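Local coordinates for prohead core protein protease (PDB 5JBL) that acts as the serine protease of the phage T4 prohead core, cleaving prohead proteins during capsid maturation and freeing space for the DNA genome, at residues 87-91 against 92-96. The protein carries 3 engineered substitutions. Numbering follows the deposited sequence.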
# COMPACT_ATOMS: atom_id res chain seq x y z
N ASP C 87 25.62 4.65 -24.40
CA ASP C 87 24.26 4.93 -24.83
C ASP C 87 23.34 5.15 -23.65
O ASP C 87 22.46 6.01 -23.68
CB ASP C 87 23.75 3.78 -25.71
CG ASP C 87 24.38 3.77 -27.10
OD1 ASP C 87 24.97 4.80 -27.50
OD2 ASP C 87 24.29 2.72 -27.78
N TYR C 88 23.52 4.37 -22.58
CA TYR C 88 22.69 4.52 -21.40
C TYR C 88 22.96 5.86 -20.71
O TYR C 88 22.02 6.52 -20.23
CB TYR C 88 22.94 3.35 -20.46
CG TYR C 88 22.18 3.41 -19.16
CD1 TYR C 88 22.79 3.90 -18.01
CD2 TYR C 88 20.87 2.98 -19.07
CE1 TYR C 88 22.10 3.96 -16.80
CE2 TYR C 88 20.18 3.03 -17.88
CZ TYR C 88 20.81 3.52 -16.74
OH TYR C 88 20.13 3.55 -15.52
N ILE C 89 24.23 6.28 -20.66
CA ILE C 89 24.55 7.61 -20.12
C ILE C 89 23.87 8.69 -20.94
O ILE C 89 23.26 9.62 -20.40
CB ILE C 89 26.07 7.82 -20.05
CG1 ILE C 89 26.70 6.94 -18.96
CG2 ILE C 89 26.39 9.30 -19.80
CD1 ILE C 89 28.25 6.88 -19.01
N ASN C 90 23.95 8.58 -22.27
CA ASN C 90 23.34 9.62 -23.11
C ASN C 90 21.82 9.58 -23.07
O ASN C 90 21.17 10.63 -23.10
CB ASN C 90 23.83 9.47 -24.55
CG ASN C 90 25.26 9.92 -24.72
OD1 ASN C 90 25.74 10.77 -23.96
ND2 ASN C 90 25.95 9.36 -25.70
N GLU C 91 21.24 8.38 -23.04
CA GLU C 91 19.79 8.25 -23.14
C GLU C 91 19.09 8.41 -21.79
O GLU C 91 17.95 8.89 -21.75
CB GLU C 91 19.44 6.90 -23.75
CG GLU C 91 19.74 6.82 -25.25
CD GLU C 91 19.78 5.39 -25.77
OE1 GLU C 91 20.58 5.12 -26.70
OE2 GLU C 91 19.03 4.54 -25.26
N GLN C 92 19.72 8.02 -20.69
CA GLN C 92 19.01 8.01 -19.42
C GLN C 92 19.67 8.84 -18.33
O GLN C 92 18.99 9.62 -17.65
CB GLN C 92 18.82 6.57 -18.94
CG GLN C 92 17.89 5.74 -19.81
CD GLN C 92 17.30 4.57 -19.05
OE1 GLN C 92 16.94 4.69 -17.87
NE2 GLN C 92 17.19 3.42 -19.72
N VAL C 93 20.98 8.70 -18.13
CA VAL C 93 21.62 9.39 -17.01
C VAL C 93 21.58 10.90 -17.22
O VAL C 93 21.07 11.64 -16.37
CB VAL C 93 23.06 8.88 -16.81
CG1 VAL C 93 23.72 9.63 -15.65
CG2 VAL C 93 23.05 7.37 -16.56
N LEU C 94 22.10 11.38 -18.36
CA LEU C 94 22.17 12.81 -18.61
C LEU C 94 20.79 13.44 -18.84
O LEU C 94 20.65 14.66 -18.70
CB LEU C 94 23.09 13.07 -19.81
CG LEU C 94 24.54 12.67 -19.53
CD1 LEU C 94 25.47 12.94 -20.72
CD2 LEU C 94 25.04 13.36 -18.25
N THR C 95 19.79 12.65 -19.22
CA THR C 95 18.43 13.16 -19.39
C THR C 95 17.62 13.08 -18.10
O THR C 95 16.43 13.44 -18.12
CB THR C 95 17.72 12.38 -20.49
OG1 THR C 95 17.64 11.00 -20.12
CG2 THR C 95 18.49 12.49 -21.82
N LYS C 96 18.23 12.64 -17.00
CA LYS C 96 17.60 12.56 -15.68
C LYS C 96 16.46 11.54 -15.65
O LYS C 96 15.45 11.74 -14.99
CB LYS C 96 17.11 13.94 -15.22
CG LYS C 96 18.19 15.02 -15.19
CD LYS C 96 19.35 14.60 -14.31
CE LYS C 96 20.38 15.72 -14.17
NZ LYS C 96 21.52 15.31 -13.29
O HOH W 1 17.41 3.26 -15.65
O HOH W 2 18.15 3.16 -22.49
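Near its C-terminal end, helix 78-93 widens into a pi-type turn, where Y88 O accepts from two backbone donors: Q92 N at 2.8 Å and V93 N at 3.2 Å. One residue further on, L94 N repeats the i+5 bond of V93 N, reaching I89 O at 2.9 Å with an N-H...O angle of 174°. The chain then leaves the helix through a Schellman motif at K96. T95 OG1 donates to E91 O at 2.7 Å, approaching from above the carbonyl plane. Y88 has CG anti to its backbone nitrogen (chi1 178°), which carries the ring alongside the Q92 and V93 side chains. Q92 CB sits over one ring face in a CH-pi contact, 4.2 Å from the Y88 centroid, and the Q92 amide lies against Y88 CE2, its plane turned 53° from the ring. V93 CG2 meets Y88 CE1 at 3.5 Å. A water in the ring plane lies 2.7 Å from both Y88 OH and Q92 OE1, while a second links Q92 NE2 to E91 OE2. Y88 OH also bonds to G185 N and Q92 NE2 to T183 O. Y88 OH and Q92 NE2 are thus each held by a backbone atom of strand 181-189, pinning the helix end to the sheet.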